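Local coordinates for putative nitrate transport protein (PDB 3MST) that probably acts as a solute-binding transport protein, perhaps for nitrate or a related anion, although its true ligand has not been established, at residues D79-L84 and T99-N104; S89-T94 and Q115-D120. One frame throughout, in Å; residues are numbered along the deposited sequence.

Contact 1 (D79-L84 and T99-N104); sequences DMYSIL and TLADFN
The phenol ring of Tyr81 meets Leu100 at its edge, where CD2 of Leu100 lies near the ring plane, 3.9 Å from Tyr81 CE2. Met80 CB of the ring's own segment lies over one ring face, offset toward the rim. Two further groups approach the ring obliquely. Ala101 CB comes to 3.8 Å from Tyr81 CE1, and Asn104 ND2 sits 3.5 Å from Tyr81 CD2. The Asn104 amide plane stands 78° from the ring plane. Tyr81 CG is anti to its carbonyl carbon (chi1 -62°), which sends the ring out from strand 81-85 to the first turn of helix 100-112. Its hydroxyl ends there, with Tyr81 OH 3.4 Å from Leu100 CB. No direct hydrogen bond joins the segments, but one water links them. It lies 2.8 Å from Tyr81 OH and accepts from Ala101 N, so this first-turn amide is satisfied. Met80 is a selenomethionine. Its chain turns about the CG-SE bond (chi3 -79°), and Met80 CE lies 3.7 Å from Leu100 CD2. The helix start is fixed by Thr99 at the N-cap, whose OG1 accepts from Asp102 N in a nearly straight bond. The amide of Asn104 is held at both ends: OD1 pairs with Tyr230 OH, and ND2 bonds an unidentified bound molecule. An acetate ion lies near Met80. A capped helix N-terminus beside the start of a strand, with small molecules close by, is consistent with the ligand cleft between the two alpha/beta lobes of a periplasmic-binding-protein-like fold.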
loop_
_atom_site.group_PDB
_atom_site.type_symbol
_atom_site.label_atom_id
_atom_site.label_comp_id
_atom_site.label_asym_id
_atom_site.label_seq_id
_atom_site.Cartn_x
_atom_site.Cartn_y
_atom_site.Cartn_z
ATOM N N ASP A 79 4.666 5.886 1.067
ATOM C CA ASP A 79 6.047 5.470 1.287
ATOM C C ASP A 79 6.074 4.535 2.481
ATOM O O ASP A 79 6.083 4.975 3.625
ATOM C CB ASP A 79 6.923 6.686 1.505
ATOM C CG ASP A 79 8.410 6.380 1.394
ATOM O OD1 ASP A 79 8.766 5.274 0.960
ATOM O OD2 ASP A 79 9.193 7.287 1.729
HETATM N N MSE A 80 6.004 3.240 2.200
HETATM C CA MSE A 80 5.761 2.190 3.207
HETATM C C MSE A 80 6.976 1.316 3.493
HETATM O O MSE A 80 6.962 0.571 4.473
HETATM C CB MSE A 80 4.656 1.258 2.699
HETATM C CG MSE A 80 3.363 1.932 2.436
HETATM SE SE MSE A 80 2.015 0.821 1.670
HETATM C CE MSE A 80 2.584 0.796 -0.150
ATOM N N TYR A 81 7.990 1.372 2.623
ATOM C CA TYR A 81 9.113 0.416 2.666
ATOM C C TYR A 81 10.467 1.111 2.762
ATOM O O TYR A 81 10.653 2.245 2.270
ATOM C CB TYR A 81 9.101 -0.451 1.383
ATOM C CG TYR A 81 7.844 -1.285 1.266
ATOM C CD1 TYR A 81 7.620 -2.361 2.106
ATOM C CD2 TYR A 81 6.833 -0.951 0.387
ATOM C CE1 TYR A 81 6.451 -3.085 2.067
ATOM C CE2 TYR A 81 5.667 -1.689 0.339
ATOM C CZ TYR A 81 5.471 -2.728 1.166
ATOM O OH TYR A 81 4.278 -3.409 1.106
ATOM N N SER A 82 11.425 0.385 3.366
ATOM C CA SER A 82 12.771 0.839 3.542
ATOM C C SER A 82 13.742 -0.194 2.973
ATOM O O SER A 82 13.484 -1.401 3.046
ATOM C CB SER A 82 13.107 0.970 5.018
ATOM O OG SER A 82 12.645 2.225 5.529
ATOM N N ILE A 83 14.800 0.301 2.353
ATOM C CA ILE A 83 15.902 -0.516 1.875
ATOM C C ILE A 83 17.021 -0.444 2.921
ATOM O O ILE A 83 17.475 0.626 3.308
ATOM C CB ILE A 83 16.389 -0.019 0.508
ATOM C CG1 ILE A 83 15.264 -0.022 -0.531
ATOM C CG2 ILE A 83 17.632 -0.838 0.028
ATOM C CD1 ILE A 83 15.604 0.854 -1.786
ATOM N N LEU A 84 17.465 -1.607 3.357
ATOM C CA LEU A 84 18.538 -1.793 4.314
ATOM C C LEU A 84 19.762 -2.324 3.589
ATOM O O LEU A 84 19.659 -3.059 2.626
ATOM C CB LEU A 84 18.142 -2.797 5.373
ATOM C CG LEU A 84 16.746 -2.640 5.990
ATOM C CD1 LEU A 84 16.556 -3.696 7.107
ATOM C CD2 LEU A 84 16.522 -1.210 6.534
ATOM N N THR A 99 3.776 -10.897 -1.183
ATOM C CA THR A 99 3.520 -9.622 -0.541
ATOM C C THR A 99 3.935 -8.478 -1.478
ATOM O O THR A 99 4.735 -8.671 -2.417
ATOM C CB THR A 99 4.314 -9.471 0.746
ATOM O OG1 THR A 99 5.722 -9.626 0.512
ATOM C CG2 THR A 99 3.822 -10.455 1.859
ATOM N N LEU A 100 3.421 -7.272 -1.243
ATOM C CA LEU A 100 3.879 -6.121 -2.017
ATOM C C LEU A 100 5.383 -5.904 -1.794
ATOM O O LEU A 100 6.102 -5.503 -2.731
ATOM C CB LEU A 100 3.037 -4.853 -1.738
ATOM C CG LEU A 100 3.502 -3.567 -2.448
ATOM C CD1 LEU A 100 3.525 -3.711 -3.959
ATOM C CD2 LEU A 100 2.607 -2.361 -2.025
ATOM N N ALA A 101 5.890 -6.202 -0.594
ATOM C CA ALA A 101 7.335 -6.111 -0.361
ATOM C C ALA A 101 8.085 -7.013 -1.357
ATOM O O ALA A 101 9.078 -6.592 -1.957
ATOM C CB ALA A 101 7.677 -6.510 1.083
ATOM N N ASP A 102 7.659 -8.282 -1.448
ATOM C CA ASP A 102 8.249 -9.200 -2.415
ATOM C C ASP A 102 8.192 -8.676 -3.838
ATOM O O ASP A 102 9.193 -8.731 -4.553
ATOM C CB ASP A 102 7.520 -10.527 -2.337
ATOM C CG ASP A 102 7.990 -11.562 -3.358
ATOM O OD1 ASP A 102 9.222 -11.751 -3.460
ATOM O OD2 ASP A 102 7.090 -12.155 -4.034
ATOM N N PHE A 103 7.039 -8.172 -4.264
ATOM C CA PHE A 103 6.923 -7.726 -5.626
ATOM C C PHE A 103 7.851 -6.515 -5.839
ATOM O O PHE A 103 8.521 -6.403 -6.884
ATOM C CB PHE A 103 5.483 -7.408 -5.986
ATOM C CG PHE A 103 4.635 -8.622 -6.082
ATOM C CD1 PHE A 103 5.031 -9.719 -6.862
ATOM C CD2 PHE A 103 3.409 -8.684 -5.441
ATOM C CE1 PHE A 103 4.204 -10.871 -6.951
ATOM C CE2 PHE A 103 2.568 -9.799 -5.566
ATOM C CZ PHE A 103 2.967 -10.887 -6.301
ATOM N N ASN A 104 7.896 -5.591 -4.888
ATOM C CA ASN A 104 8.812 -4.461 -4.964
ATOM C C ASN A 104 10.272 -4.918 -5.037
ATOM O O ASN A 104 11.093 -4.372 -5.782
ATOM C CB ASN A 104 8.606 -3.454 -3.804
ATOM C CG ASN A 104 7.415 -2.598 -3.997
ATOM O OD1 ASN A 104 7.039 -2.308 -5.131
ATOM N ND2 ASN A 104 6.867 -2.078 -2.878
HETATM O O HOH W 1 4.292 -6.000 2.035
#

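Contact 2 (S89-T94 and Q115-D120); sequences SGRIYT and QVINAD. With EDO (1,2-ethanediol), chain K; EDO (1,2-ethanediol), chain J.
The carbonyl oxygen of Gln115 is gripped by two neighbours on the facing strand. Ile92 N donates to Gln115 O at 2.9 Å. Arg91 CA adds a CA-H...O contact to the same Gln115 O at 3.2 Å. The pattern repeats along the pair: Ile92 O takes Ile117 N and a CA-H of Val116, and Ile117 O takes Thr94 N and a CA-H of Tyr93. Gly90 O and Thr94 O accept from Gln115 N and Ala119 N at the two ends, the latter bond being clearly bent. The result is a parallel ladder, Arg91 to Thr94 against Gln115 to Asn118. On one face Ile117 lies alongside Tyr93 and points the same way. Ile117 CB makes a CH-pi contact over the ring, 4.0 Å from the centroid of Tyr93. Ile117 CG2 reaches the ring rim, 3.4 Å from Tyr93 CE2. Arg91 NH1 donates to Tyr93 OH at 2.9 Å, which ties down the hydroxyl end of the ring. One ethanediol takes Arg91 NE at the guanidinium edge, and another takes Val116 N. On the other face Thr94 CG2 lies 3.6 Å from Val116 CG1 and also touches Asn118 ND2. Thr94 OG1 bonds Leu135 O, and Asn118 OD1 bonds Lys97 NZ. Strand 91-94 runs between edge strand 115-118 and strand 133-137. Helix 100-112, the crossover of this beta-alpha-beta unit, packs on Thr94 and Val116, while helix 121-129 lies against Tyr93.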
loop_
_atom_site.group_PDB
_atom_site.type_symbol
_atom_site.label_atom_id
_atom_site.label_comp_id
_atom_site.label_asym_id
_atom_site.label_seq_id
_atom_site.Cartn_x
_atom_site.Cartn_y
_atom_site.Cartn_z
ATOM N N SER A 89 25.289 -5.816 -3.311
ATOM C CA SER A 89 25.752 -7.083 -2.763
ATOM C C SER A 89 25.259 -8.326 -3.469
ATOM O O SER A 89 25.742 -9.388 -3.163
ATOM C CB SER A 89 25.351 -7.164 -1.307
ATOM O OG SER A 89 23.908 -7.270 -1.215
ATOM N N GLY A 90 24.266 -8.221 -4.360
ATOM C CA GLY A 90 23.722 -9.360 -5.077
ATOM C C GLY A 90 22.531 -10.105 -4.505
ATOM O O GLY A 90 21.994 -11.030 -5.115
ATOM N N ARG A 91 22.113 -9.705 -3.294
ATOM C CA ARG A 91 20.902 -10.284 -2.704
ATOM C C ARG A 91 20.046 -9.188 -2.093
ATOM O O ARG A 91 20.599 -8.259 -1.498
ATOM C CB ARG A 91 21.235 -11.263 -1.565
ATOM C CG ARG A 91 22.062 -12.427 -1.956
ATOM C CD ARG A 91 22.216 -13.395 -0.783
ATOM N NE ARG A 91 23.210 -14.438 -1.106
ATOM C CZ ARG A 91 23.663 -15.299 -0.204
ATOM N NH1 ARG A 91 23.197 -15.284 1.022
ATOM N NH2 ARG A 91 24.567 -16.204 -0.527
ATOM N N ILE A 92 18.738 -9.299 -2.290
ATOM C CA ILE A 92 17.758 -8.485 -1.570
ATOM C C ILE A 92 16.882 -9.458 -0.786
ATOM O O ILE A 92 16.127 -10.243 -1.340
ATOM C CB ILE A 92 16.849 -7.628 -2.493
ATOM C CG1 ILE A 92 17.665 -6.724 -3.400
ATOM C CG2 ILE A 92 15.855 -6.826 -1.609
ATOM C CD1 ILE A 92 16.823 -5.981 -4.493
ATOM N N TYR A 93 17.024 -9.399 0.533
ATOM C CA TYR A 93 16.150 -10.150 1.438
ATOM C C TYR A 93 14.838 -9.387 1.604
ATOM O O TYR A 93 14.869 -8.145 1.685
ATOM C CB TYR A 93 16.873 -10.321 2.800
ATOM C CG TYR A 93 17.923 -11.424 2.774
ATOM C CD1 TYR A 93 19.193 -11.165 2.299
ATOM C CD2 TYR A 93 17.579 -12.740 3.075
ATOM C CE1 TYR A 93 20.136 -12.172 2.211
ATOM C CE2 TYR A 93 18.522 -13.748 2.988
ATOM C CZ TYR A 93 19.795 -13.437 2.538
ATOM O OH TYR A 93 20.761 -14.414 2.428
ATOM N N THR A 94 13.730 -10.105 1.672
ATOM C CA THR A 94 12.439 -9.447 1.880
ATOM C C THR A 94 11.499 -10.392 2.597
ATOM O O THR A 94 11.937 -11.419 3.148
ATOM C CB THR A 94 11.903 -8.917 0.535
ATOM O OG1 THR A 94 10.845 -7.976 0.764
ATOM C CG2 THR A 94 11.458 -10.028 -0.385
ATOM N N GLN A 115 19.504 -11.293 -6.590
ATOM C CA GLN A 115 18.515 -12.313 -6.336
ATOM C C GLN A 115 17.717 -11.968 -5.077
ATOM O O GLN A 115 18.259 -11.440 -4.132
ATOM C CB GLN A 115 19.142 -13.705 -6.147
ATOM C CG GLN A 115 19.939 -14.177 -7.346
ATOM C CD GLN A 115 19.078 -14.295 -8.573
ATOM O OE1 GLN A 115 17.992 -14.847 -8.501
ATOM N NE2 GLN A 115 19.574 -13.789 -9.729
ATOM N N VAL A 116 16.424 -12.216 -5.119
ATOM C CA VAL A 116 15.504 -11.997 -3.988
ATOM C C VAL A 116 15.475 -13.273 -3.154
ATOM O O VAL A 116 15.202 -14.352 -3.683
ATOM C CB VAL A 116 14.090 -11.578 -4.479
ATOM C CG1 VAL A 116 13.108 -11.505 -3.280
ATOM C CG2 VAL A 116 14.172 -10.270 -5.238
ATOM N N ILE A 117 15.614 -13.120 -1.844
ATOM C CA ILE A 117 15.472 -14.219 -0.868
ATOM C C ILE A 117 14.329 -13.823 0.080
ATOM O O ILE A 117 14.421 -12.826 0.785
ATOM C CB ILE A 117 16.790 -14.428 -0.086
ATOM C CG1 ILE A 117 18.021 -14.552 -1.024
ATOM C CG2 ILE A 117 16.680 -15.626 0.871
ATOM C CD1 ILE A 117 18.012 -15.775 -1.926
ATOM N N ASN A 118 13.243 -14.595 0.027
ATOM C CA ASN A 118 12.068 -14.369 0.881
ATOM C C ASN A 118 12.353 -14.945 2.263
ATOM O O ASN A 118 12.797 -16.113 2.413
ATOM C CB ASN A 118 10.822 -14.966 0.232
ATOM C CG ASN A 118 10.557 -14.345 -1.109
ATOM O OD1 ASN A 118 10.961 -14.906 -2.142
ATOM N ND2 ASN A 118 10.000 -13.142 -1.110
ATOM N N ALA A 119 12.050 -14.156 3.292
ATOM C CA ALA A 119 12.425 -14.448 4.655
ATOM C C ALA A 119 11.404 -13.735 5.546
ATOM O O ALA A 119 10.207 -13.642 5.220
ATOM C CB ALA A 119 13.894 -14.033 4.985
ATOM N N ASP A 120 11.835 -13.413 6.740
ATOM C CA ASP A 120 11.045 -12.641 7.703
ATOM C C ASP A 120 11.839 -11.422 8.140
ATOM O O ASP A 120 12.992 -11.197 7.742
ATOM C CB ASP A 120 10.635 -13.530 8.882
ATOM C CG ASP A 120 11.763 -14.036 9.701
ATOM O OD1 ASP A 120 12.885 -13.487 9.685
ATOM O OD2 ASP A 120 11.512 -15.033 10.433
HETATM C C1 EDO K . 15.723 -11.863 -9.246
HETATM O O1 EDO K . 15.556 -12.938 -10.179
HETATM C C2 EDO K . 14.789 -12.195 -8.120
HETATM O O2 EDO K . 15.215 -13.407 -7.476
HETATM C C1 EDO J . 23.333 -14.825 -4.151
HETATM O O1 EDO J . 24.471 -14.099 -3.702
HETATM C C2 EDO J . 22.993 -14.331 -5.526
HETATM O O2 EDO J . 24.139 -14.627 -6.359
#

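In the fold
Both contacts belong to the same five-stranded sheet and share helix 100-112. Contact 1 sets the start of that helix against strand 81-85, whereas contact 2 pairs the two strands that the helix connects. Contact 1 is buried, its centre about 9 Å from the centre of the chain, and works through side-chain packing and one bridging water. Contact 2 is partly buried, its centre about 20 Å from the chain's centre, and rests on a backbone ladder; its outer edge binds ethanediol, probably from the crystallisation liquor. The two contact centres are about 11 Å apart. They touch directly: Asp102 OD1 is 2.8 Å from Asn118 ND2, probably a hydrogen bond, and Ala101 CB packs on Thr94 OG1.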